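Local coordinates for precorrin-2 dehydrogenase (Bacillus megaterium, PDB 3DFZ), which catalyses the NAD-dependent dehydrogenation of precorrin-2 to sirohydrochlorin, a precursor of both siroheme and anaerobically made adenosylcobalamin, at residues Leu207-Val210 with Lys211-Glu214; His194-Leu197 with Thr198-Ile201. One frame throughout, in Å; residues are numbered along the deposited sequence. Where two conformers were deposited one is given.

Contact 1: Leu207-Val210 with Lys211-Glu214; sequences LSLV and KQRE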
ATOM      1  N   LEU B 207      20.346  16.789 -10.648  1.00  8.80           N
ATOM      2  CA  LEU B 207      21.224  16.475 -11.791  1.00  8.73           C
ATOM      3  C   LEU B 207      22.426  17.393 -11.817  1.00  8.71           C
ATOM      4  O   LEU B 207      23.234  17.344 -12.724  1.00  9.02           O
ATOM      5  CB  LEU B 207      20.421  16.524 -13.117  1.00  9.10           C
ATOM      6  CG  LEU B 207      19.326  15.432 -13.258  1.00  8.65           C
ATOM      7  CD1 LEU B 207      18.343  15.636 -14.405  1.00  8.71           C
ATOM      8  CD2 LEU B 207      19.926  14.026 -13.320  1.00  8.33           C
ATOM      9  N   SER B 208      22.529  18.235 -10.793  1.00  8.60           N
ATOM     10  CA  SER B 208      23.705  19.046 -10.565  1.00  8.71           C
ATOM     11  C   SER B 208      24.289  18.850  -9.159  1.00  8.70           C
ATOM     12  O   SER B 208      23.657  19.169  -8.157  1.00  8.54           O
ATOM     13  CB  SER B 208      23.421  20.526 -10.846  1.00  8.83           C
ATOM     14  OG  SER B 208      24.483  21.319 -10.366  1.00  8.84           O
ATOM     15  N   LEU B 209      25.524  18.352  -9.104  1.00  9.01           N
ATOM     16  CA  LEU B 209      26.206  18.113  -7.827  1.00  9.22           C
ATOM     17  C   LEU B 209      26.754  19.414  -7.236  1.00  9.43           C
ATOM     18  O   LEU B 209      26.906  19.526  -6.035  1.00  9.63           O
ATOM     19  CB  LEU B 209      27.312  17.067  -7.974  1.00  9.40           C
ATOM     20  CG  LEU B 209      26.935  15.584  -8.161  1.00 10.58           C
ATOM     21  CD1 LEU B 209      28.179  14.672  -8.127  1.00 10.63           C
ATOM     22  CD2 LEU B 209      25.872  15.033  -7.178  1.00 10.62           C
ATOM     23  N   VAL B 210      27.035  20.399  -8.085  1.00  9.78           N
ATOM     24  CA  VAL B 210      27.417  21.739  -7.626  1.00 10.54           C
ATOM     25  C   VAL B 210      26.252  22.338  -6.838  1.00 10.55           C
ATOM     26  O   VAL B 210      26.422  22.783  -5.710  1.00 11.22           O
ATOM     27  CB  VAL B 210      27.799  22.661  -8.836  1.00 10.98           C
ATOM     28  CG1 VAL B 210      27.773  24.146  -8.490  1.00 11.63           C
ATOM     29  CG2 VAL B 210      29.131  22.286  -9.387  1.00 11.77           C
ATOM     30  N   LYS B 211      25.086  22.369  -7.465  1.00 10.40           N
ATOM     31  CA  LYS B 211      23.862  22.887  -6.863  1.00 10.90           C
ATOM     32  C   LYS B 211      23.668  22.264  -5.484  1.00 10.66           C
ATOM     33  O   LYS B 211      23.434  22.974  -4.496  1.00 11.17           O
ATOM     34  CB  LYS B 211      22.683  22.503  -7.754  1.00 10.81           C
ATOM     35  CG  LYS B 211      21.357  23.161  -7.441  1.00 11.64           C
ATOM     36  CD  LYS B 211      21.299  24.536  -7.986  1.00 12.10           C
ATOM     37  CE  LYS B 211      19.934  25.140  -7.774  1.00 13.19           C
ATOM     38  NZ  LYS B 211      19.744  26.390  -8.530  1.00 14.70           N
ATOM     39  N   GLN B 212      23.771  20.930  -5.440  1.00  9.96           N
ATOM     40  CA  GLN B 212      23.586  20.179  -4.215  1.00  9.94           C
ATOM     41  C   GLN B 212      24.586  20.648  -3.157  1.00 10.58           C
ATOM     42  O   GLN B 212      24.183  21.116  -2.089  1.00 11.45           O
ATOM     43  CB  GLN B 212      23.720  18.671  -4.473  1.00  9.57           C
ATOM     44  CG  GLN B 212      22.477  17.987  -5.061  1.00  9.07           C
ATOM     45  CD  GLN B 212      22.676  16.521  -5.144  1.00  9.29           C
ATOM     46  OE1 GLN B 212      23.583  16.009  -4.512  1.00 10.05           O
ATOM     47  NE2 GLN B 212      21.853  15.818  -5.931  1.00  9.02           N
ATOM     48  N   ARG B 213      25.874  20.565  -3.487  1.00 10.46           N
ATOM     49  CA  ARG B 213      26.960  20.909  -2.571  1.00 11.11           C
ATOM     50  C   ARG B 213      26.951  22.322  -2.050  1.00 11.92           C
ATOM     51  O   ARG B 213      27.186  22.538  -0.871  1.00 13.07           O
ATOM     52  CB  ARG B 213      28.312  20.596  -3.199  1.00 11.15           C
ATOM     53  CG  ARG B 213      28.505  19.122  -3.425  1.00 10.44           C
ATOM     54  CD  ARG B 213      29.562  18.863  -4.469  1.00 11.07           C
ATOM     55  NE  ARG B 213      29.688  17.424  -4.717  1.00 11.31           N
ATOM     56  CZ  ARG B 213      30.755  16.854  -5.266  1.00 11.76           C
ATOM     57  NH1 ARG B 213      31.788  17.599  -5.683  1.00 12.75           N
ATOM     58  NH2 ARG B 213      30.776  15.551  -5.420  1.00 11.89           N
ATOM     59  N   GLU B 214      26.681  23.285  -2.922  1.00 12.01           N
ATOM     60  CA  GLU B 214      26.542  24.692  -2.519  1.00 13.09           C
ATOM     61  C   GLU B 214      25.351  24.945  -1.591  1.00 13.61           C
ATOM     62  O   GLU B 214      25.388  25.884  -0.807  1.00 14.77           O
ATOM     63  CB  GLU B 214      26.436  25.612  -3.744  1.00 13.18           C
ATOM     64  CG  GLU B 214      27.654  25.579  -4.634  1.00 13.39           C
ATOM     65  CD  GLU B 214      27.643  26.601  -5.762  1.00 14.80           C
ATOM     66  OE1 GLU B 214      26.554  27.118  -6.175  1.00 14.69           O
ATOM     67  OE2 GLU B 214      28.763  26.888  -6.228  1.00 15.62           O
TER
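Ser208 and Lys211 meet where helix 209-218 begins: the serine hydroxyl accepts the Lys211 amide in a nearly straight N-cap bond, Ser208 OG to Lys211 N 3.1 Å with an N-H...O angle of 167°. OG can reach forward because it stands anti to its own backbone nitrogen (chi1 168°). Its methylene lies beside Lys211 CB, which is 3.4 Å from Ser208 OG. The same residue also gives the first turn its carbonyl, Ser208 O taking Gln212 N at 3.2 Å. Two more main-chain bonds follow, Arg213 N to Leu209 O at 2.9 Å and Glu214 N to Val210 O at 2.8 Å, the last close to linear. This capped turn is the tight part of the contact, and the extended Gln212 side chain runs on its inner side, with OE1 3.6 Å from Leu209 CD2. Gln212 is buried, and its side-chain NE2 donates to Tyr205 O and Gln171 OE1, which fixes the amide's orientation.

The outer side is looser. Arg213 stretches back over the exposed Leu209, whose CB lies against one face of the guanidinium and whose CD1 is 3.9 Å from Arg213 NH2. Val210 and Glu214 run side by side in the same direction; Val210 CG1 touches the carboxylate carbon, Glu214 CD, at 3.7 Å. A sulfate ion, probably from the crystallisation liquor, sits against the Ser208 side chain at the start of the helix, where the positive end of the helix dipole may favour an anion.

Beyond its CB, Lys211 turns off toward Gln204, to which NZ is hydrogen-bonded. Gln212 faces Tyr172 and Phe175, and Leu209 touches Gln171, so the first turn of helix 209-218 rests on helix 168-184 just after the short helix 203-207.

Contact 2: His194-Leu197 with Thr198-Ile201; sequences HELL and TEII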
ATOM      1  N   HIS B 194      10.422  25.109   5.833  1.00 28.82           N
ATOM      2  CA  HIS B 194       9.566  24.682   4.730  0.50 27.92           C
ATOM      3  C   HIS B 194      10.061  25.223   3.389  1.00 26.77           C
ATOM      4  O   HIS B 194      10.068  24.521   2.377  1.00 25.08           O
ATOM      5  CB  HIS B 194       8.123  25.134   4.995  0.50 30.12           C
ATOM      6  CG  HIS B 194       7.169  24.792   3.889  0.50 29.99           C
ATOM      7  ND1 HIS B 194       6.701  25.735   2.993  0.50 31.23           N
ATOM      8  CD2 HIS B 194       6.604  23.606   3.527  0.50 29.00           C
ATOM      9  CE1 HIS B 194       5.885  25.145   2.132  0.50 30.63           C
ATOM     10  NE2 HIS B 194       5.809  23.855   2.433  0.50 29.26           N
ATOM     11  N   GLU B 195      10.459  26.489   3.399  1.00 27.93           N
ATOM     12  CA  GLU B 195      10.925  27.179   2.214  1.00 27.33           C
ATOM     13  C   GLU B 195      12.172  26.474   1.692  1.00 24.63           C
ATOM     14  O   GLU B 195      12.305  26.248   0.490  1.00 23.24           O
ATOM     15  CB  GLU B 195      11.242  28.631   2.583  1.00 29.74           C
ATOM     16  CG  GLU B 195      11.330  29.625   1.422  1.00 31.47           C
ATOM     17  CD  GLU B 195      11.070  31.073   1.880  1.00 36.33           C
ATOM     18  OE1 GLU B 195       9.994  31.311   2.484  1.00 38.62           O
ATOM     19  OE2 GLU B 195      11.934  31.968   1.644  1.00 37.28           O
ATOM     20  N   LEU B 196      13.073  26.147   2.617  1.00 23.72           N
ATOM     21  CA  LEU B 196      14.322  25.458   2.323  1.00 21.48           C
ATOM     22  C   LEU B 196      14.075  24.057   1.753  1.00 19.37           C
ATOM     23  O   LEU B 196      14.621  23.704   0.721  1.00 17.56           O
ATOM     24  CB  LEU B 196      15.212  25.384   3.579  1.00 21.86           C
ATOM     25  CG  LEU B 196      15.932  26.664   4.016  1.00 23.40           C
ATOM     26  CD1 LEU B 196      16.498  26.540   5.438  1.00 24.08           C
ATOM     27  CD2 LEU B 196      17.037  27.053   3.011  1.00 22.07           C
ATOM     28  N   LEU B 197      13.238  23.279   2.430  1.00 19.50           N
ATOM     29  CA  LEU B 197      12.884  21.936   1.963  1.00 18.20           C
ATOM     30  C   LEU B 197      12.090  21.902   0.630  1.00 17.85           C
ATOM     31  O   LEU B 197      12.145  20.903  -0.099  1.00 16.53           O
ATOM     32  CB  LEU B 197      12.171  21.160   3.075  1.00 18.85           C
ATOM     33  CG  LEU B 197      13.012  20.819   4.312  1.00 18.94           C
ATOM     34  CD1 LEU B 197      12.140  20.709   5.562  1.00 20.24           C
ATOM     35  CD2 LEU B 197      13.806  19.564   4.109  1.00 17.06           C
ATOM     36  N   THR B 198      11.392  23.000   0.312  1.00 19.02           N
ATOM     37  CA  THR B 198      10.696  23.179  -0.978  1.00 19.02           C
ATOM     38  C   THR B 198      11.674  23.480  -2.104  1.00 17.76           C
ATOM     39  O   THR B 198      11.551  22.952  -3.215  1.00 16.61           O
ATOM     40  CB  THR B 198       9.689  24.361  -0.916  1.00 21.12           C
ATOM     41  OG1 THR B 198       8.859  24.197   0.227  1.00 22.96           O
ATOM     42  CG2 THR B 198       8.798  24.407  -2.147  1.00 21.71           C
ATOM     43  N   GLU B 199      12.628  24.353  -1.784  1.00 18.08           N
ATOM     44  CA  GLU B 199      13.595  24.943  -2.710  1.00 17.78           C
ATOM     45  C   GLU B 199      14.346  23.877  -3.533  1.00 15.59           C
ATOM     46  O   GLU B 199      14.624  24.058  -4.718  1.00 15.25           O
ATOM     47  CB  GLU B 199      14.590  25.781  -1.886  1.00 18.85           C
ATOM     48  CG  GLU B 199      15.557  26.631  -2.690  1.00 20.74           C
ATOM     49  CD  GLU B 199      16.058  27.846  -1.922  1.00 24.79           C
ATOM     50  OE1 GLU B 199      16.905  27.660  -1.006  1.00 24.98           O
ATOM     51  OE2 GLU B 199      15.608  28.992  -2.235  1.00 27.43           O
ATOM     52  N   ILE B 200      14.606  22.749  -2.889  1.00 14.02           N
ATOM     53  CA  ILE B 200      15.521  21.746  -3.374  1.00 12.22           C
ATOM     54  C   ILE B 200      14.816  20.662  -4.179  1.00 11.50           C
ATOM     55  O   ILE B 200      15.418  19.650  -4.479  1.00 10.25           O
ATOM     56  CB  ILE B 200      16.338  21.115  -2.175  1.00 12.03           C
ATOM     57  CG1 ILE B 200      15.410  20.509  -1.131  1.00 11.81           C
ATOM     58  CG2 ILE B 200      17.239  22.159  -1.569  1.00 12.20           C
ATOM     59  CD1 ILE B 200      16.145  19.768   0.076  1.00 11.73           C
ATOM     60  N   ILE B 201      13.530  20.875  -4.483  1.00 12.12           N
ATOM     61  CA  ILE B 201      12.765  19.977  -5.339  1.00 11.89           C
ATOM     62  C   ILE B 201      12.636  20.537  -6.769  1.00 12.25           C
ATOM     63  O   ILE B 201      11.685  21.242  -7.079  1.00 13.58           O
ATOM     64  CB  ILE B 201      11.342  19.690  -4.756  1.00 12.64           C
ATOM     65  CG1 ILE B 201      11.403  19.201  -3.294  1.00 12.94           C
ATOM     66  CG2 ILE B 201      10.562  18.703  -5.625  1.00 12.23           C
ATOM     67  CD1 ILE B 201      12.382  18.052  -2.998  1.00 10.13           C
TER
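His194 O holds Thr198 N at 2.9 Å and Glu195 O holds Glu199 N at 3.0 Å, both i to i+4 helical bonds; Glu199 N also makes a weak second bond to Leu196 O. Thr198 adds a side-chain bond: with OG1 anti to its carbonyl carbon (chi1 -51°), the hydroxyl donates back to His194 O, a very short 2.5 Å from Thr198 OG1, probably shortened by coordinate error. One carbonyl thus takes two donors from the same residue. In one of the two deposited conformers of His194, Thr198 OG1 lies 3.6 Å above the ring plane, over its centre, so this contact is not certain. Ile200 CG1 occupies the cramped site between backbone nitrogen and carbonyl carbon, which lays it 3.4 Å from Leu197 O.

Leu197 and Ile200 rest on helix 168-184, and Leu196 joins Ile200 against Phe215 of helix 209-218. His194 and Thr198 instead pack on Leu152 of the second subunit. Thr198 bonded back to the carbonyl four residues earlier is a common helix feature; here it lies in the C-terminal part of an amphipathic helix, between the helical core of the C-terminal region and the second subunit.

Overall arrangement
Both contacts fall in the helical C-terminal region, within the SirC C-terminal domain and on the same side of the chain's centre, away from the parallel sheet and the probable NAD-binding residues. Contact 2 comes first along the chain, at the end of helix 190-199; the short helix 203-207 follows, then contact 1 at the start of helix 209-218. Their centres are about 14 Å apart and their nearest atoms about 6 Å, without touching. Helix 168-184 packs against both, and Tyr172 and Tyr205 have partners in each. Beyond these shared neighbours, helices 190-199 and 209-218 also pack directly through Phe215, but only contact 2 meets the second subunit.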